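Long-range contacts in tyrosine specific protein phosphatase (Trypanosoma cruzi, PDB 4AZ1), which probably removes phosphate from phosphotyrosine in proteins by hydrolysis: residues Thr192-His197 against Met274-Val279; His88-Cys93 against Thr235-Tyr240; Leu167-Arg172 against Leu206-Thr211. One frame throughout, in Å; residues are numbered along the deposited sequence.

Overall arrangement
Contact 2 lies deepest, about 5 Å from the centre of the chain (centre to centre), and all of its touching residues are buried; contacts 1 and 3 each lie about 12 Å out and are partly buried. Contacts 2 and 3 each pack a helix, 232-247 or 203-215, on the same mixed sheet, and the leucines of 206-211 pack on Leu236, Leu210 also on Tyr240. Contact 1 instead sets a loop against helix 274-288, with Thr235 touching both Trp194 and Val279. The chemistry follows place: an aromatic cluster with a buried hydroxyl in contact 2, aliphatic packing edged by an arginine in contact 3, and a water-bridged polar network beside a tryptophan in contact 1.

Contact 1 of 3, residues Thr192-His197 against Met274-Val279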
ATOM      1  N   THR A 192      18.813  -9.621   8.555  1.00 32.37           N
ATOM      2  CA  THR A 192      18.155 -10.897   8.252  1.00 34.26           C
ATOM      3  C   THR A 192      18.835 -12.085   8.931  1.00 32.67           C
ATOM      4  O   THR A 192      18.577 -13.238   8.570  1.00 31.99           O
ATOM      5  CB  THR A 192      18.153 -11.183   6.725  1.00 37.55           C
ATOM      6  OG1 THR A 192      19.503 -11.216   6.250  1.00 36.17           O
ATOM      7  CG2 THR A 192      17.378 -10.135   5.964  1.00 34.17           C
ATOM      8  N   GLY A 193      19.700 -11.816   9.907  1.00 31.44           N
ATOM      9  CA  GLY A 193      20.447 -12.889  10.545  1.00 32.21           C
ATOM     10  C   GLY A 193      19.924 -13.254  11.931  1.00 37.18           C
ATOM     11  O   GLY A 193      20.603 -13.945  12.695  1.00 31.76           O
ATOM     12  N   TRP A 194      18.721 -12.791  12.261  1.00 30.07           N
ATOM     13  CA  TRP A 194      18.107 -13.117  13.540  1.00 30.79           C
ATOM     14  C   TRP A 194      16.644 -13.551  13.323  1.00 33.94           C
ATOM     15  O   TRP A 194      15.736 -12.717  13.273  1.00 29.69           O
ATOM     16  CB  TRP A 194      18.195 -11.905  14.472  1.00 29.68           C
ATOM     17  CG  TRP A 194      17.574 -12.137  15.812  1.00 36.62           C
ATOM     18  CD1 TRP A 194      17.198 -13.337  16.344  1.00 30.78           C
ATOM     19  CD2 TRP A 194      17.255 -11.144  16.798  1.00 33.24           C
ATOM     20  NE1 TRP A 194      16.680 -13.156  17.596  1.00 32.38           N
ATOM     21  CE2 TRP A 194      16.695 -11.822  17.900  1.00 37.64           C
ATOM     22  CE3 TRP A 194      17.393  -9.755  16.857  1.00 37.55           C
ATOM     23  CZ2 TRP A 194      16.269 -11.157  19.046  1.00 44.64           C
ATOM     24  CZ3 TRP A 194      16.965  -9.093  17.999  1.00 43.94           C
ATOM     25  CH2 TRP A 194      16.415  -9.797  19.076  1.00 45.54           C
ATOM     26  N   PRO A 195      16.410 -14.865  13.195  1.00 36.83           N
ATOM     27  CA  PRO A 195      15.040 -15.308  12.901  1.00 35.44           C
ATOM     28  C   PRO A 195      14.151 -15.245  14.151  1.00 38.15           C
ATOM     29  O   PRO A 195      14.652 -15.406  15.276  1.00 35.88           O
ATOM     30  CB  PRO A 195      15.235 -16.770  12.471  1.00 35.82           C
ATOM     31  CG  PRO A 195      16.434 -17.228  13.301  1.00 46.53           C
ATOM     32  CD  PRO A 195      17.336 -15.991  13.432  1.00 37.40           C
ATOM     33  N   ASP A 196      12.856 -14.995  13.964  1.00 32.39           N
ATOM     34  CA  ASP A 196      11.912 -15.089  15.078  1.00 38.66           C
ATOM     35  C   ASP A 196      12.058 -16.451  15.763  1.00 37.20           C
ATOM     36  O   ASP A 196      12.352 -17.443  15.098  1.00 35.01           O
ATOM     37  CB  ASP A 196      10.479 -14.916  14.581  1.00 31.91           C
ATOM     38  CG  ASP A 196       9.517 -14.590  15.697  1.00 33.23           C
ATOM     39  OD1 ASP A 196       9.983 -14.341  16.844  1.00 33.90           O
ATOM     40  OD2 ASP A 196       8.303 -14.557  15.423  1.00 43.65           O
ATOM     41  N   HIS A 197      11.885 -16.477  17.089  1.00 31.96           N
ATOM     42  CA  HIS A 197      12.062 -17.690  17.922  1.00 37.62           C
ATOM     43  C   HIS A 197      13.516 -18.129  18.078  1.00 41.87           C
ATOM     44  O   HIS A 197      13.772 -19.168  18.681  1.00 41.43           O
ATOM     45  CB  HIS A 197      11.234 -18.891  17.418  1.00 35.71           C
ATOM     46  CG  HIS A 197       9.753 -18.657  17.412  1.00 39.29           C
ATOM     47  ND1 HIS A 197       9.074 -18.216  16.292  1.00 50.04           N
ATOM     48  CD2 HIS A 197       8.820 -18.819  18.375  1.00 46.55           C
ATOM     49  CE1 HIS A 197       7.789 -18.113  16.573  1.00 49.05           C
ATOM     50  NE2 HIS A 197       7.605 -18.470  17.831  1.00 52.86           N
ATOM     51  N   MET A 274      10.931 -14.987  25.674  1.00 28.87           N
ATOM     52  CA  MET A 274      11.930 -15.054  26.733  1.00 30.95           C
ATOM     53  C   MET A 274      13.344 -14.845  26.174  1.00 34.62           C
ATOM     54  O   MET A 274      14.148 -14.086  26.732  1.00 28.80           O
ATOM     55  CB  MET A 274      11.815 -16.392  27.478  1.00 34.61           C
ATOM     56  CG  MET A 274      12.754 -16.547  28.675  1.00 39.90           C
ATOM     57  SD  MET A 274      14.419 -17.082  28.177  1.00 53.56           S
ATOM     58  CE  MET A 274      14.141 -18.847  27.964  1.00 72.02           C
ATOM     59  N   GLU A 275      13.649 -15.506  25.062  1.00 25.60           N
ATOM     60  CA  GLU A 275      15.003 -15.431  24.519  1.00 31.57           C
ATOM     61  C   GLU A 275      15.281 -14.043  23.968  1.00 31.31           C
ATOM     62  O   GLU A 275      16.437 -13.638  23.891  1.00 30.28           O
ATOM     63  CB  GLU A 275      15.268 -16.514  23.459  1.00 32.09           C
ATOM     64  CG  GLU A 275      14.530 -16.302  22.167  1.00 35.84           C
ATOM     65  CD  GLU A 275      13.097 -16.796  22.220  1.00 45.87           C
ATOM     66  OE1 GLU A 275      12.648 -17.257  23.304  1.00 40.25           O
ATOM     67  OE2 GLU A 275      12.426 -16.727  21.165  1.00 47.01           O
ATOM     68  N   GLN A 276      14.233 -13.293  23.620  1.00 26.59           N
ATOM     69  CA  GLN A 276      14.453 -11.920  23.156  1.00 26.79           C
ATOM     70  C   GLN A 276      14.857 -11.020  24.329  1.00 32.34           C
ATOM     71  O   GLN A 276      15.652 -10.111  24.161  1.00 31.05           O
ATOM     72  CB  GLN A 276      13.211 -11.369  22.428  1.00 25.06           C
ATOM     73  CG  GLN A 276      12.996 -11.998  21.029  1.00 28.00           C
ATOM     74  CD  GLN A 276      11.561 -11.841  20.549  1.00 28.56           C
ATOM     75  OE1 GLN A 276      10.725 -11.282  21.268  1.00 32.62           O
ATOM     76  NE2 GLN A 276      11.261 -12.351  19.346  1.00 30.39           N
ATOM     77  N   TYR A 277      14.305 -11.286  25.509  1.00 25.40           N
ATOM     78  CA  TYR A 277      14.663 -10.543  26.717  1.00 28.51           C
ATOM     79  C   TYR A 277      16.093 -10.919  27.123  1.00 23.92           C
ATOM     80  O   TYR A 277      16.916 -10.068  27.512  1.00 31.09           O
ATOM     81  CB  TYR A 277      13.657 -10.882  27.835  1.00 27.87           C
ATOM     82  CG  TYR A 277      13.898 -10.173  29.158  1.00 30.12           C
ATOM     83  CD1 TYR A 277      13.662  -8.802  29.296  1.00 29.19           C
ATOM     84  CD2 TYR A 277      14.331 -10.877  30.272  1.00 31.02           C
ATOM     85  CE1 TYR A 277      13.876  -8.149  30.518  1.00 28.80           C
ATOM     86  CE2 TYR A 277      14.550 -10.236  31.498  1.00 33.48           C
ATOM     87  CZ  TYR A 277      14.312  -8.872  31.610  1.00 32.79           C
ATOM     88  OH  TYR A 277      14.516  -8.236  32.822  1.00 33.97           O
ATOM     89  N   PHE A 278      16.387 -12.208  27.012  1.00 28.07           N
ATOM     90  CA  PHE A 278      17.737 -12.704  27.247  1.00 27.47           C
ATOM     91  C   PHE A 278      18.773 -11.974  26.380  1.00 26.92           C
ATOM     92  O   PHE A 278      19.840 -11.592  26.878  1.00 31.47           O
ATOM     93  CB  PHE A 278      17.779 -14.200  26.977  1.00 28.75           C
ATOM     94  CG  PHE A 278      18.630 -14.946  27.940  1.00 38.00           C
ATOM     95  CD1 PHE A 278      19.893 -14.462  28.288  1.00 42.10           C
ATOM     96  CD2 PHE A 278      18.172 -16.121  28.523  1.00 41.82           C
ATOM     97  CE1 PHE A 278      20.693 -15.154  29.198  1.00 56.93           C
ATOM     98  CE2 PHE A 278      18.963 -16.821  29.441  1.00 46.14           C
ATOM     99  CZ  PHE A 278      20.226 -16.336  29.777  1.00 52.67           C
ATOM    100  N   VAL A 279      18.456 -11.748  25.102  1.00 31.41           N
ATOM    101  CA  VAL A 279      19.409 -11.085  24.196  1.00 28.15           C
ATOM    102  C   VAL A 279      19.880  -9.714  24.732  1.00 29.54           C
ATOM    103  O   VAL A 279      21.042  -9.343  24.547  1.00 36.11           O
ATOM    104  CB  VAL A 279      18.877 -10.994  22.729  1.00 31.08           C
ATOM    105  CG1 VAL A 279      19.862 -10.217  21.829  1.00 30.64           C
ATOM    106  CG2 VAL A 279      18.672 -12.387  22.146  1.00 27.48           C
TER
HETATM  107  O   HOH W   1       8.731 -12.016  17.963  1.00 30.04           O
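Asp196 OD1 is gripped from several sides. A water oxygen 2.9 Å from Asp196 OD1 donates to it and accepts from Gln276 NE2, linking the loop to the helix, while the backbone N of His197 adds a weak bond and Arg273 NE a salt bridge. The carboxylate and the amide of Gln276 lie in nearly parallel planes (15° apart), offset from one another, and Asp196 OD1 is 3.4 Å from Gln276 NE2 directly. The other oxygen, OD2, pairs with Lys129, and Gln276 OE1 accepts from the backbone N of Arg273, which holds the amide in a fixed rotation. A glutamine suits this place because one end accepts from the backbone just before the helix while the other donates to the water. Trp194-Pro195-Asp196 is the WPD loop of the tyrosine phosphatases, whose aspartate acts as general acid in relatives; Asp196 probably corresponds to it. Trp194 has CG anti to its backbone N (chi1 179°), a turn that sends the indole toward the helix. Its CZ2 lies 3.9 Å from Gln276 CG and 4.1 Å from Val279 CG2, so the large ring carries the apolar contact between loop and helix. Glu275 OE2 comes within 3.4 Å of His197 CA at the more exposed end. Helix 232-247 closes another side, with Arg232 bonded to Trp194 O and Thr235 against the indole, while helix 14-30 packs on Tyr277 and Phe278.

Contact 2 of 3, residues His88-Cys93 against Thr235-Tyr240; sequences HKFVAC and TLIGAY
Strand 90-93 and helix 235-240 run nearly antiparallel, 155° between their directions, with axes 10.4 Å apart at closest approach. Phe90 and Ala92, alternate residues of the strand, both point at the helix, which meets them with Ile237 and, one turn on, Tyr240. A tyrosine suits that spot because its ring packs on Phe90 while its hydroxyl meets polar partners in a buried region. The Phe90 ring turns its CE1-CZ edge onto a face of Tyr240 in a T-shaped contact, planes 68° apart; Phe90 CE1 reaches Tyr240 CD2 at 3.4 Å. Ile237 packs on another part of Phe90: its CG1 lies over one face of the ring, and its CD1 touches both Phe90 CB at 3.8 Å and Ala92 CB at 3.9 Å. A small alanine lets that branch come close to the strand. In the tyrosine phosphatase fold strand 222-225, hydrogen-bonded to strand 90-93, leads through the phosphate-binding P-loop into helix 232-247, so this packing seats the helix against the sheet from which it springs. Tyr240, its CG swung opposite the backbone N (chi1 167°), extends its hydroxyl to His88. His88 N donates to Tyr240 OH at 3.3 Å and His88 ND1 to the same OH at 3.1 Å, the hydroxyl oxygen lying in the imidazole plane. Ser216 O bonds NE2 on the far edge of that ring, which fixes its rotation.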
ATOM      1  N   HIS A  88      17.830   9.292  21.528  1.00 47.64           N
ATOM      2  CA  HIS A  88      16.914   8.895  20.463  1.00 47.69           C
ATOM      3  C   HIS A  88      15.576   8.394  20.991  1.00 47.11           C
ATOM      4  O   HIS A  88      15.511   7.685  22.010  1.00 49.98           O
ATOM      5  CB  HIS A  88      17.546   7.829  19.551  1.00 42.82           C
ATOM      6  CG  HIS A  88      18.675   8.347  18.721  1.00 53.92           C
ATOM      7  ND1 HIS A  88      19.981   8.364  19.167  1.00 54.82           N
ATOM      8  CD2 HIS A  88      18.693   8.895  17.481  1.00 51.69           C
ATOM      9  CE1 HIS A  88      20.753   8.887  18.233  1.00 57.51           C
ATOM     10  NE2 HIS A  88      19.998   9.215  17.199  1.00 56.66           N
ATOM     11  N   LYS A  89      14.514   8.778  20.288  1.00 46.08           N
ATOM     12  CA  LYS A  89      13.197   8.184  20.460  1.00 47.27           C
ATOM     13  C   LYS A  89      13.022   7.213  19.313  1.00 42.03           C
ATOM     14  O   LYS A  89      13.746   7.281  18.308  1.00 39.29           O
ATOM     15  CB  LYS A  89      12.094   9.243  20.376  1.00 53.81           C
ATOM     16  CG  LYS A  89      12.198  10.360  21.390  1.00 59.32           C
ATOM     17  CD  LYS A  89      10.873  11.107  21.485  1.00 66.45           C
ATOM     18  CE  LYS A  89      10.963  12.287  22.450  1.00 73.69           C
ATOM     19  NZ  LYS A  89       9.616  12.853  22.780  1.00 75.16           N
ATOM     20  N   PHE A  90      12.054   6.316  19.452  1.00 34.85           N
ATOM     21  CA  PHE A  90      11.859   5.282  18.459  1.00 38.05           C
ATOM     22  C   PHE A  90      10.391   5.184  18.104  1.00 40.87           C
ATOM     23  O   PHE A  90       9.527   5.544  18.907  1.00 38.37           O
ATOM     24  CB  PHE A  90      12.377   3.955  19.009  1.00 34.97           C
ATOM     25  CG  PHE A  90      13.859   3.953  19.232  1.00 38.82           C
ATOM     26  CD1 PHE A  90      14.399   4.401  20.439  1.00 34.37           C
ATOM     27  CD2 PHE A  90      14.726   3.549  18.216  1.00 32.94           C
ATOM     28  CE1 PHE A  90      15.779   4.421  20.635  1.00 41.77           C
ATOM     29  CE2 PHE A  90      16.107   3.566  18.404  1.00 38.88           C
ATOM     30  CZ  PHE A  90      16.635   4.003  19.617  1.00 45.59           C
ATOM     31  N   VAL A  91      10.114   4.730  16.890  1.00 36.06           N
ATOM     32  CA  VAL A  91       8.770   4.303  16.548  1.00 41.33           C
ATOM     33  C   VAL A  91       8.804   2.792  16.397  1.00 39.65           C
ATOM     34  O   VAL A  91       9.393   2.259  15.449  1.00 34.64           O
ATOM     35  CB  VAL A  91       8.252   4.973  15.259  1.00 41.16           C
ATOM     36  CG1 VAL A  91       6.873   4.448  14.921  1.00 39.22           C
ATOM     37  CG2 VAL A  91       8.194   6.491  15.444  1.00 40.60           C
ATOM     38  N   ALA A  92       8.208   2.097  17.361  1.00 31.98           N
ATOM     39  CA  ALA A  92       8.123   0.643  17.281  1.00 35.74           C
ATOM     40  C   ALA A  92       6.816   0.312  16.573  1.00 35.46           C
ATOM     41  O   ALA A  92       5.748   0.716  17.030  1.00 33.68           O
ATOM     42  CB  ALA A  92       8.154   0.011  18.687  1.00 27.55           C
ATOM     43  N   CYS A  93       6.876  -0.419  15.465  1.00 30.49           N
ATOM     44  CA  CYS A  93       5.644  -0.692  14.732  1.00 32.54           C
ATOM     45  C   CYS A  93       5.712  -2.022  14.037  1.00 31.83           C
ATOM     46  O   CYS A  93       6.777  -2.640  13.978  1.00 34.74           O
ATOM     47  CB  CYS A  93       5.359   0.427  13.720  1.00 36.51           C
ATOM     48  SG  CYS A  93       6.662   0.616  12.481  1.00 42.91           S
ATOM     49  N   THR A 235      13.663  -5.913  21.602  1.00 29.11           N
ATOM     50  CA  THR A 235      15.033  -6.219  22.010  1.00 29.87           C
ATOM     51  C   THR A 235      16.017  -5.157  21.526  1.00 29.36           C
ATOM     52  O   THR A 235      16.895  -4.700  22.281  1.00 34.52           O
ATOM     53  CB  THR A 235      15.485  -7.579  21.444  1.00 33.10           C
ATOM     54  OG1 THR A 235      14.693  -8.627  22.017  1.00 37.70           O
ATOM     55  CG2 THR A 235      16.962  -7.830  21.736  1.00 33.64           C
ATOM     56  N   LEU A 236      15.889  -4.778  20.259  1.00 28.06           N
ATOM     57  CA  LEU A 236      16.783  -3.778  19.695  1.00 30.30           C
ATOM     58  C   LEU A 236      16.707  -2.465  20.475  1.00 30.67           C
ATOM     59  O   LEU A 236      17.733  -1.887  20.818  1.00 34.85           O
ATOM     60  CB  LEU A 236      16.438  -3.517  18.231  1.00 27.52           C
ATOM     61  CG  LEU A 236      17.419  -2.521  17.602  1.00 34.67           C
ATOM     62  CD1 LEU A 236      18.832  -2.987  17.843  1.00 43.57           C
ATOM     63  CD2 LEU A 236      17.182  -2.388  16.116  1.00 38.16           C
ATOM     64  N   ILE A 237      15.488  -1.993  20.731  1.00 32.14           N
ATOM     65  CA  ILE A 237      15.299  -0.729  21.433  1.00 33.72           C
ATOM     66  C   ILE A 237      15.770  -0.874  22.891  1.00 28.35           C
ATOM     67  O   ILE A 237      16.408   0.030  23.437  1.00 37.15           O
ATOM     68  CB  ILE A 237      13.832  -0.235  21.341  1.00 34.42           C
ATOM     69  CG1 ILE A 237      13.473   0.064  19.880  1.00 35.10           C
ATOM     70  CG2 ILE A 237      13.637   1.024  22.178  1.00 32.05           C
ATOM     71  CD1 ILE A 237      11.970   0.244  19.609  1.00 29.23           C
ATOM     72  N   GLY A 238      15.510  -2.032  23.492  1.00 31.90           N
ATOM     73  CA  GLY A 238      15.951  -2.288  24.859  1.00 34.73           C
ATOM     74  C   GLY A 238      17.466  -2.323  24.998  1.00 35.88           C
ATOM     75  O   GLY A 238      18.039  -1.778  25.954  1.00 30.99           O
ATOM     76  N   ALA A 239      18.121  -2.972  24.042  1.00 29.08           N
ATOM     77  CA  ALA A 239      19.577  -3.048  24.043  1.00 40.33           C
ATOM     78  C   ALA A 239      20.177  -1.654  23.877  1.00 44.10           C
ATOM     79  O   ALA A 239      21.158  -1.313  24.549  1.00 45.98           O
ATOM     80  CB  ALA A 239      20.079  -3.989  22.940  1.00 30.01           C
ATOM     81  N   TYR A 240      19.599  -0.861  22.974  1.00 36.85           N
ATOM     82  CA  TYR A 240      20.034   0.528  22.797  1.00 34.89           C
ATOM     83  C   TYR A 240      19.963   1.260  24.132  1.00 40.92           C
ATOM     84  O   TYR A 240      20.924   1.916  24.549  1.00 40.03           O
ATOM     85  CB  TYR A 240      19.167   1.271  21.778  1.00 33.48           C
ATOM     86  CG  TYR A 240      19.399   2.775  21.806  1.00 38.24           C
ATOM     87  CD1 TYR A 240      20.476   3.347  21.132  1.00 41.69           C
ATOM     88  CD2 TYR A 240      18.548   3.628  22.521  1.00 36.95           C
ATOM     89  CE1 TYR A 240      20.712   4.734  21.173  1.00 46.90           C
ATOM     90  CE2 TYR A 240      18.775   5.013  22.565  1.00 36.03           C
ATOM     91  CZ  TYR A 240      19.857   5.554  21.884  1.00 49.74           C
ATOM     92  OH  TYR A 240      20.078   6.914  21.919  1.00 56.08           O
TER

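Contact 3 of 3, residues Leu167-Arg172 against Leu206-Thr211; sequences LKITRR and LEALLT
With CG1 turned opposite the carbonyl carbon (chi1 -77°) and CD1 carried straight on (chi2 171°), Ile169 stretches from the strand to the helix, where CD1 meets Ala208 CB at 3.9 Å and Leu209 CD2 at 4.1 Å. Leu167 comes from the loop before the strand and sets its CD1 4.0 Å from Ala208 CB, the same methyl, so one small side chain receives two branched ones. Alanine suits this point of the helix, since its short methyl lets both tips come close to the backbone. Strand 169-172 and helix 206-211 run nearly parallel, 21° apart, with 10.8 Å between their axes. The strand begins at a G1 beta bulge: Lys168, with a positive phi, and Ile169 both face Glu164 on strand 151-164, the preceding strand of the hairpin. The bulge thus lies where the chain enters the strand that presents Ile169. Leu209 crosses Ile169 at a slant, and Leu209 and Ile169 both also rest on Val189 and Tyr191 of strand 184-191, so the helix sits over two adjacent strands of the mixed sheet. Arg171 borders this apolar patch. Its chain, extended from CG to NE, lays one guanidinium face over Ile169 CG2, 3.9 Å above the plane, and turns an edge to Ala208, Arg171 NH2 standing 4.2 Å from Ala208 CB. Asn212 OD1, just beyond 206-211, hydrogen-bonds NH2 and holds this charged end beside the helix.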
ATOM      1  N   LEU A 167      27.550  -9.876   8.316  1.00 49.29           N
ATOM      2  CA  LEU A 167      26.619  -9.302   9.282  1.00 46.92           C
ATOM      3  C   LEU A 167      25.153  -9.623   8.955  1.00 41.37           C
ATOM      4  O   LEU A 167      24.278  -9.458   9.811  1.00 41.32           O
ATOM      5  CB  LEU A 167      26.821  -7.789   9.383  1.00 46.23           C
ATOM      6  CG  LEU A 167      28.220  -7.343   9.808  1.00 54.58           C
ATOM      7  CD1 LEU A 167      28.313  -5.827   9.970  1.00 58.40           C
ATOM      8  CD2 LEU A 167      28.600  -8.032  11.094  1.00 56.25           C
ATOM      9  N   LYS A 168      24.898 -10.091   7.731  1.00 41.67           N
ATOM     10  CA  LYS A 168      23.533 -10.299   7.231  1.00 39.02           C
ATOM     11  C   LYS A 168      22.749  -9.004   7.307  1.00 36.55           C
ATOM     12  O   LYS A 168      21.603  -8.984   7.752  1.00 29.72           O
ATOM     13  CB  LYS A 168      22.785 -11.376   8.031  1.00 36.07           C
ATOM     14  CG  LYS A 168      23.485 -12.736   8.077  1.00 46.47           C
ATOM     15  CD  LYS A 168      23.581 -13.355   6.695  1.00 62.57           C
ATOM     16  CE  LYS A 168      23.718 -14.862   6.812  1.00 78.60           C
ATOM     17  NZ  LYS A 168      22.816 -15.380   7.882  1.00 79.58           N
ATOM     18  N   ILE A 169      23.376  -7.914   6.889  1.00 32.11           N
ATOM     19  CA  ILE A 169      22.713  -6.627   6.912  1.00 33.24           C
ATOM     20  C   ILE A 169      22.678  -6.084   5.497  1.00 34.90           C
ATOM     21  O   ILE A 169      23.666  -6.195   4.759  1.00 37.59           O
ATOM     22  CB  ILE A 169      23.443  -5.644   7.869  1.00 47.70           C
ATOM     23  CG1 ILE A 169      23.106  -5.978   9.337  1.00 42.68           C
ATOM     24  CG2 ILE A 169      23.076  -4.198   7.552  1.00 37.84           C
ATOM     25  CD1 ILE A 169      23.959  -5.208  10.356  1.00 36.27           C
ATOM     26  N   THR A 170      21.534  -5.525   5.106  1.00 27.71           N
ATOM     27  CA  THR A 170      21.441  -4.830   3.820  1.00 34.56           C
ATOM     28  C   THR A 170      21.073  -3.389   4.088  1.00 33.23           C
ATOM     29  O   THR A 170      20.159  -3.121   4.878  1.00 33.76           O
ATOM     30  CB  THR A 170      20.397  -5.485   2.879  1.00 33.99           C
ATOM     31  OG1 THR A 170      20.860  -6.786   2.502  1.00 41.23           O
ATOM     32  CG2 THR A 170      20.228  -4.659   1.593  1.00 43.04           C
ATOM     33  N   ARG A 171      21.797  -2.464   3.463  1.00 38.34           N
ATOM     34  CA  ARG A 171      21.490  -1.041   3.607  1.00 35.18           C
ATOM     35  C   ARG A 171      20.966  -0.496   2.295  1.00 37.50           C
ATOM     36  O   ARG A 171      21.628  -0.615   1.258  1.00 35.23           O
ATOM     37  CB  ARG A 171      22.728  -0.256   4.055  1.00 43.55           C
ATOM     38  CG  ARG A 171      23.250  -0.726   5.391  1.00 44.74           C
ATOM     39  CD  ARG A 171      24.272   0.216   6.038  1.00 51.02           C
ATOM     40  NE  ARG A 171      24.442  -0.201   7.433  1.00 60.46           N
ATOM     41  CZ  ARG A 171      25.397  -1.024   7.864  1.00 59.27           C
ATOM     42  NH1 ARG A 171      26.314  -1.498   7.020  1.00 49.39           N
ATOM     43  NH2 ARG A 171      25.441  -1.360   9.147  1.00 57.39           N
ATOM     44  N   ARG A 172      19.777   0.096   2.350  1.00 35.87           N
ATOM     45  CA  ARG A 172      19.127   0.644   1.167  1.00 39.12           C
ATOM     46  C   ARG A 172      18.974   2.145   1.357  1.00 37.19           C
ATOM     47  O   ARG A 172      18.406   2.601   2.354  1.00 37.13           O
ATOM     48  CB  ARG A 172      17.756  -0.019   0.959  1.00 29.82           C
ATOM     49  CG  ARG A 172      17.821  -1.549   0.829  1.00 29.36           C
ATOM     50  CD  ARG A 172      16.457  -2.170   0.539  1.00 30.99           C
ATOM     51  NE  ARG A 172      16.582  -3.599   0.262  1.00 40.16           N
ATOM     52  CZ  ARG A 172      16.407  -4.572   1.161  1.00 34.31           C
ATOM     53  NH1 ARG A 172      16.086  -4.288   2.416  1.00 25.73           N
ATOM     54  NH2 ARG A 172      16.555  -5.838   0.794  1.00 36.11           N
ATOM     55  N   LEU A 206      23.983  -6.729  15.751  1.00 41.70           N
ATOM     56  CA  LEU A 206      23.222  -5.848  16.624  1.00 46.98           C
ATOM     57  C   LEU A 206      24.026  -4.577  16.921  1.00 45.02           C
ATOM     58  O   LEU A 206      23.494  -3.467  16.843  1.00 38.96           O
ATOM     59  CB  LEU A 206      22.881  -6.581  17.922  1.00 50.65           C
ATOM     60  CG  LEU A 206      21.471  -6.428  18.479  1.00 60.08           C
ATOM     61  CD1 LEU A 206      20.451  -6.415  17.361  1.00 61.83           C
ATOM     62  CD2 LEU A 206      21.174  -7.571  19.433  1.00 60.08           C
ATOM     63  N   GLU A 207      25.305  -4.734  17.257  1.00 38.24           N
ATOM     64  CA  GLU A 207      26.168  -3.564  17.477  1.00 46.53           C
ATOM     65  C   GLU A 207      26.219  -2.634  16.252  1.00 49.37           C
ATOM     66  O   GLU A 207      26.230  -1.405  16.388  1.00 43.78           O
ATOM     67  CB  GLU A 207      27.578  -4.002  17.870  1.00 49.72           C
ATOM     68  CG  GLU A 207      27.736  -4.420  19.345  1.00 54.61           C
ATOM     69  CD  GLU A 207      27.725  -3.238  20.327  1.00 65.56           C
ATOM     70  OE1 GLU A 207      27.511  -2.085  19.887  1.00 64.88           O
ATOM     71  OE2 GLU A 207      27.934  -3.465  21.544  1.00 65.65           O
ATOM     72  N   ALA A 208      26.231  -3.226  15.059  1.00 40.16           N
ATOM     73  CA  ALA A 208      26.290  -2.454  13.826  1.00 43.69           C
ATOM     74  C   ALA A 208      24.986  -1.669  13.653  1.00 42.84           C
ATOM     75  O   ALA A 208      24.997  -0.490  13.290  1.00 41.30           O
ATOM     76  CB  ALA A 208      26.519  -3.375  12.642  1.00 45.35           C
ATOM     77  N   LEU A 209      23.866  -2.325  13.927  1.00 35.44           N
ATOM     78  CA  LEU A 209      22.572  -1.648  13.909  1.00 41.06           C
ATOM     79  C   LEU A 209      22.546  -0.458  14.872  1.00 41.46           C
ATOM     80  O   LEU A 209      22.072   0.627  14.516  1.00 41.20           O
ATOM     81  CB  LEU A 209      21.443  -2.615  14.258  1.00 37.75           C
ATOM     82  CG  LEU A 209      21.046  -3.689  13.247  1.00 35.68           C
ATOM     83  CD1 LEU A 209      19.797  -4.385  13.741  1.00 29.93           C
ATOM     84  CD2 LEU A 209      20.798  -3.085  11.866  1.00 33.39           C
ATOM     85  N   LEU A 210      23.066  -0.657  16.083  1.00 42.65           N
ATOM     86  CA  LEU A 210      23.050   0.404  17.084  1.00 49.33           C
ATOM     87  C   LEU A 210      23.966   1.555  16.676  1.00 50.34           C
ATOM     88  O   LEU A 210      23.706   2.714  17.014  1.00 47.44           O
ATOM     89  CB  LEU A 210      23.417  -0.143  18.466  1.00 46.95           C
ATOM     90  CG  LEU A 210      22.430  -1.199  18.977  1.00 51.26           C
ATOM     91  CD1 LEU A 210      22.922  -1.796  20.274  1.00 46.56           C
ATOM     92  CD2 LEU A 210      21.059  -0.578  19.174  1.00 49.13           C
ATOM     93  N   THR A 211      25.033   1.234  15.951  1.00 48.84           N
ATOM     94  CA  THR A 211      25.912   2.266  15.406  1.00 49.05           C
ATOM     95  C   THR A 211      25.131   3.141  14.432  1.00 46.57           C
ATOM     96  O   THR A 211      25.235   4.367  14.479  1.00 50.39           O
ATOM     97  CB  THR A 211      27.151   1.660  14.737  1.00 48.27           C
ATOM     98  OG1 THR A 211      28.022   1.140  15.750  1.00 50.63           O
ATOM     99  CG2 THR A 211      27.904   2.710  13.923  1.00 53.68           C
TER